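Local coordinates for protein exoglucanase A (Cellulomonas fimi, PDB 7CBD) that hydrolyses beta-1,4-glucosidic linkages of cellulose with inversion of anomeric configuration, releasing cellobiose, through its glycosyl hydrolase family 6 catalytic domain, at residues Ala144-Thr156 and Gln165-Ala177. Residues are numbered along the deposited sequence; the frame is centred on the assembly and turned at random. Where two conformers were deposited one is given.
Sequences ATIEPDSLPNLTT and QAAPYYRQGVKYA
The carbonyl oxygen of S150, which lies 3.4 Å from CE1 of Y170, is gripped twice by N153: its backbone N donates at 2.9 Å in a type I turn, and its ND2 approaches the same face of the carbonyl plane. The other N-H of ND2 runs nearly straight to OD1 of D149, 3.2 Å away, meeting the carboxylate from above its plane, while OD1 of N153 bonds to N157. A second brace is S150 OG, tucked between its own backbone N and carbonyl carbon (chi1 64°), a position from which it bonds E147 O at 2.7 Å. Held this way, the turn offers L151 and L154 to the helix. Y170 stands between CB of A166 over one ring face and CB of S150 over the other, both offset toward the rim, and its hydroxyl is bonded to G98 O. L151 forks: CD2 slides past CB of Y170 while CD1 meets CG1 of V174 tip to tip, and farther along I146 CG2 touches that same methyl. At the other end L154 sets CD2 against CB of A167 (3.6 Å) and against CD1 of Y170 (3.8 Å). With L154 cut back to an alanine, the methyl lying on A167 would be gone, which is likely to open a gap there and leave the Y170 ring less supported. The principle is that of the beta-alpha-beta crossover: strand 141-146 ends in a loop and short helical turn that pack on helix 161-182 before the chain returns in parallel strand 187-192, and here, in the family 6 barrel, that loop carries D149, the predicted proton donor.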
loop_
_atom_site.group_PDB
_atom_site.type_symbol
_atom_site.label_atom_id
_atom_site.label_comp_id
_atom_site.label_asym_id
_atom_site.label_seq_id
_atom_site.Cartn_x
_atom_site.Cartn_y
_atom_site.Cartn_z
ATOM N N ALA A 144 6.287 -8.547 -6.762
ATOM C CA ALA A 144 6.192 -8.895 -5.352
ATOM C C ALA A 144 6.475 -7.640 -4.534
ATOM O O ALA A 144 7.597 -7.114 -4.560
ATOM C CB ALA A 144 7.201 -9.994 -5.031
ATOM N N THR A 145 5.449 -7.139 -3.841
ATOM C CA THR A 145 5.659 -6.076 -2.867
ATOM C C THR A 145 6.228 -6.710 -1.601
ATOM O O THR A 145 5.585 -7.574 -0.996
ATOM C CB THR A 145 4.343 -5.354 -2.574
ATOM O OG1 THR A 145 3.978 -4.539 -3.693
ATOM C CG2 THR A 145 4.483 -4.455 -1.344
ATOM N N ILE A 146 7.434 -6.301 -1.211
ATOM C CA ILE A 146 8.204 -6.995 -0.179
ATOM C C ILE A 146 7.995 -6.297 1.165
ATOM O O ILE A 146 8.581 -5.242 1.437
ATOM C CB ILE A 146 9.693 -7.081 -0.527
ATOM C CG1 ILE A 146 9.926 -7.664 -1.924
ATOM C CG2 ILE A 146 10.425 -7.909 0.529
ATOM C CD1 ILE A 146 9.397 -9.059 -2.114
ATOM N N GLU A 147 7.176 -6.915 2.012
ATOM C CA GLU A 147 7.046 -6.666 3.447
ATOM C C GLU A 147 6.742 -5.215 3.803
ATOM O O GLU A 147 7.595 -4.495 4.342
ATOM C CB GLU A 147 8.243 -7.235 4.212
ATOM C CG GLU A 147 8.358 -8.752 4.105
ATOM C CD GLU A 147 7.310 -9.522 4.906
ATOM O OE1 GLU A 147 6.594 -8.920 5.740
ATOM O OE2 GLU A 147 7.201 -10.753 4.707
ATOM N N PRO A 148 5.514 -4.769 3.555
ATOM C CA PRO A 148 5.085 -3.456 4.055
ATOM C C PRO A 148 5.308 -3.323 5.558
ATOM O O PRO A 148 5.299 -4.307 6.298
ATOM C CB PRO A 148 3.588 -3.428 3.715
ATOM C CG PRO A 148 3.453 -4.385 2.553
ATOM C CD PRO A 148 4.449 -5.471 2.821
ATOM N N ASP A 149 5.528 -2.083 6.002
ATOM C CA ASP A 149 5.645 -1.775 7.430
ATOM C C ASP A 149 6.764 -2.557 8.113
ATOM O O ASP A 149 6.597 -3.047 9.233
ATOM C CB ASP A 149 4.312 -1.975 8.157
ATOM C CG ASP A 149 4.337 -1.436 9.572
ATOM O OD1 ASP A 149 5.086 -0.468 9.826
ATOM O OD2 ASP A 149 3.634 -2.006 10.436
ATOM N N SER A 150 7.919 -2.673 7.453
ATOM C CA SER A 150 9.020 -3.440 8.031
ATOM C C SER A 150 10.261 -2.582 8.259
ATOM O O SER A 150 10.381 -1.926 9.301
ATOM C CB SER A 150 9.330 -4.702 7.207
ATOM O OG SER A 150 9.778 -4.396 5.893
ATOM N N LEU A 151 11.170 -2.560 7.282
ATOM C CA LEU A 151 12.515 -2.031 7.513
ATOM C C LEU A 151 12.573 -0.612 8.066
ATOM O O LEU A 151 13.432 -0.355 8.929
ATOM C CB LEU A 151 13.386 -2.185 6.261
ATOM C CG LEU A 151 13.753 -3.628 5.919
ATOM C CD1 LEU A 151 14.289 -3.714 4.498
ATOM C CD2 LEU A 151 14.775 -4.185 6.895
ATOM N N PRO A 152 11.750 0.344 7.625
ATOM C CA PRO A 152 11.869 1.705 8.171
ATOM C C PRO A 152 11.533 1.822 9.651
ATOM O O PRO A 152 11.851 2.855 10.254
ATOM C CB PRO A 152 10.900 2.519 7.309
ATOM C CG PRO A 152 10.791 1.738 6.021
ATOM C CD PRO A 152 10.834 0.306 6.466
ATOM N N ASN A 153 10.899 0.813 10.255
ATOM C CA ASN A 153 10.756 0.827 11.707
ATOM C C ASN A 153 12.111 0.813 12.392
ATOM O O ASN A 153 12.232 1.273 13.531
ATOM C CB ASN A 153 9.963 -0.392 12.171
ATOM C CG ASN A 153 8.497 -0.270 11.882
ATOM O OD1 ASN A 153 7.797 0.518 12.515
ATOM N ND2 ASN A 153 8.018 -1.045 10.918
ATOM N N LEU A 154 13.140 0.292 11.721
ATOM C CA LEU A 154 14.439 0.127 12.358
ATOM C C LEU A 154 15.210 1.434 12.471
ATOM O O LEU A 154 16.189 1.492 13.224
ATOM C CB LEU A 154 15.259 -0.946 11.627
ATOM C CG LEU A 154 14.543 -2.289 11.411
ATOM C CD1 LEU A 154 15.515 -3.316 10.848
ATOM C CD2 LEU A 154 13.857 -2.810 12.675
ATOM N N THR A 155 14.788 2.477 11.753
ATOM C CA THR A 155 15.436 3.780 11.811
ATOM C C THR A 155 14.550 4.876 12.384
ATOM O O THR A 155 15.031 5.998 12.575
ATOM C CB THR A 155 15.866 4.207 10.405
ATOM O OG1 THR A 155 14.750 4.046 9.521
ATOM C CG2 THR A 155 17.028 3.356 9.916
ATOM N N THR A 156 13.280 4.599 12.641
ATOM C CA THR A 156 12.370 5.572 13.220
ATOM C C THR A 156 11.743 5.119 14.527
ATOM O O THR A 156 11.409 5.962 15.360
ATOM C CB THR A 156 11.228 5.877 12.242
ATOM O OG1 THR A 156 10.527 4.663 11.934
ATOM C CG2 THR A 156 11.760 6.518 10.961
ATOM N N GLN A 165 13.706 -6.123 19.024
ATOM C CA GLN A 165 13.633 -7.576 18.913
ATOM C C GLN A 165 13.462 -8.006 17.464
ATOM O O GLN A 165 14.034 -9.016 17.036
ATOM C CB GLN A 165 12.460 -8.099 19.748
ATOM C CG GLN A 165 12.613 -7.901 21.253
ATOM C CD GLN A 165 11.272 -7.835 21.994
ATOM O OE1 GLN A 165 10.206 -8.088 21.419
ATOM N NE2 GLN A 165 11.326 -7.482 23.274
ATOM N N ALA A 166 12.687 -7.243 16.693
ATOM C CA ALA A 166 12.374 -7.629 15.324
ATOM C C ALA A 166 13.515 -7.332 14.364
ATOM O O ALA A 166 13.623 -7.990 13.324
ATOM C CB ALA A 166 11.100 -6.919 14.854
ATOM N N ALA A 167 14.367 -6.355 14.695
ATOM C CA ALA A 167 15.397 -5.863 13.779
ATOM C C ALA A 167 16.215 -6.953 13.099
ATOM O O ALA A 167 16.290 -6.946 11.859
ATOM C CB ALA A 167 16.278 -4.808 14.465
ATOM N N PRO A 168 16.847 -7.892 13.808
ATOM C CA PRO A 168 17.623 -8.909 13.085
ATOM C C PRO A 168 16.761 -9.776 12.189
ATOM O O PRO A 168 17.224 -10.222 11.133
ATOM C CB PRO A 168 18.295 -9.711 14.207
ATOM C CG PRO A 168 17.438 -9.476 15.402
ATOM C CD PRO A 168 16.939 -8.074 15.269
ATOM N N TYR A 169 15.500 -9.992 12.561
ATOM C CA TYR A 169 14.623 -10.826 11.752
ATOM C C TYR A 169 14.092 -10.094 10.531
ATOM O O TYR A 169 13.888 -10.723 9.490
ATOM C CB TYR A 169 13.504 -11.396 12.620
ATOM C CG TYR A 169 14.079 -12.168 13.776
ATOM C CD1 TYR A 169 14.771 -13.350 13.557
ATOM C CD2 TYR A 169 13.976 -11.699 15.076
ATOM C CE1 TYR A 169 15.321 -14.058 14.599
ATOM C CE2 TYR A 169 14.524 -12.397 16.125
ATOM C CZ TYR A 169 15.196 -13.576 15.880
ATOM O OH TYR A 169 15.746 -14.276 16.923
ATOM N N TYR A 170 13.879 -8.779 10.619
ATOM C CA TYR A 170 13.538 -8.032 9.412
ATOM C C TYR A 170 14.693 -8.073 8.425
ATOM O O TYR A 170 14.493 -8.309 7.231
ATOM C CB TYR A 170 13.199 -6.578 9.740
ATOM C CG TYR A 170 11.885 -6.311 10.444
ATOM C CD1 TYR A 170 11.481 -5.004 10.670
ATOM C CD2 TYR A 170 11.053 -7.339 10.889
ATOM C CE1 TYR A 170 10.299 -4.712 11.325
ATOM C CE2 TYR A 170 9.844 -7.058 11.545
ATOM C CZ TYR A 170 9.487 -5.738 11.768
ATOM O OH TYR A 170 8.321 -5.413 12.433
ATOM N N ARG A 171 15.918 -7.859 8.907
ATOM C CA ARG A 171 17.064 -7.868 8.008
ATOM C C ARG A 171 17.264 -9.247 7.384
ATOM O O ARG A 171 17.441 -9.374 6.168
ATOM C CB ARG A 171 18.315 -7.419 8.758
ATOM C CG ARG A 171 18.365 -5.930 9.051
ATOM C CD ARG A 171 19.682 -5.627 9.732
ATOM N NE ARG A 171 19.877 -4.230 10.100
ATOM C CZ ARG A 171 20.541 -3.349 9.358
ATOM N NH1 ARG A 171 21.041 -3.704 8.180
ATOM N NH2 ARG A 171 20.702 -2.108 9.794
ATOM N N GLN A 172 17.227 -10.298 8.204
ATOM C CA GLN A 172 17.486 -11.637 7.681
ATOM C C GLN A 172 16.301 -12.159 6.878
ATOM O O GLN A 172 16.485 -12.856 5.871
ATOM C CB GLN A 172 17.856 -12.583 8.821
ATOM C CG GLN A 172 19.132 -12.167 9.551
ATOM C CD GLN A 172 19.358 -12.920 10.844
ATOM O OE1 GLN A 172 18.962 -14.078 10.979
ATOM N NE2 GLN A 172 20.002 -12.264 11.806
ATOM N N GLY A 173 15.080 -11.820 7.297
ATOM C CA GLY A 173 13.908 -12.277 6.575
ATOM C C GLY A 173 13.765 -11.610 5.226
ATOM O O GLY A 173 13.455 -12.271 4.232
ATOM N N VAL A 174 13.997 -10.295 5.164
ATOM C CA VAL A 174 13.936 -9.617 3.875
ATOM C C VAL A 174 15.045 -10.118 2.954
ATOM O O VAL A 174 14.818 -10.332 1.758
ATOM C CB VAL A 174 13.927 -8.083 4.032
ATOM C CG1 VAL A 174 14.056 -7.407 2.667
ATOM C CG2 VAL A 174 12.650 -7.631 4.713
ATOM N N LYS A 175 16.256 -10.333 3.489
ATOM C CA LYS A 175 17.319 -10.924 2.677
ATOM C C LYS A 175 16.879 -12.257 2.082
ATOM O O LYS A 175 17.086 -12.521 0.891
ATOM C CB LYS A 175 18.600 -11.105 3.498
ATOM C CG LYS A 175 19.633 -11.993 2.796
ATOM C CD LYS A 175 20.894 -12.229 3.608
ATOM C CE LYS A 175 21.660 -13.477 3.113
ATOM N NZ LYS A 175 22.125 -13.406 1.683
ATOM N N TYR A 176 16.267 -13.114 2.903
ATOM C CA TYR A 176 15.856 -14.431 2.427
ATOM C C TYR A 176 14.782 -14.316 1.353
ATOM O O TYR A 176 14.844 -14.997 0.323
ATOM C CB TYR A 176 15.358 -15.265 3.604
ATOM C CG TYR A 176 15.169 -16.727 3.274
ATOM C CD1 TYR A 176 16.244 -17.608 3.305
ATOM C CD2 TYR A 176 13.919 -17.224 2.920
ATOM C CE1 TYR A 176 16.072 -18.949 3.010
ATOM C CE2 TYR A 176 13.740 -18.564 2.620
ATOM C CZ TYR A 176 14.823 -19.417 2.659
ATOM O OH TYR A 176 14.647 -20.749 2.362
ATOM N N ALA A 177 13.778 -13.463 1.585
ATOM C CA ALA A 177 12.730 -13.247 0.597
ATOM C C ALA A 177 13.328 -12.774 -0.718
ATOM O O ALA A 177 13.017 -13.316 -1.787
ATOM C CB ALA A 177 11.720 -12.233 1.130
#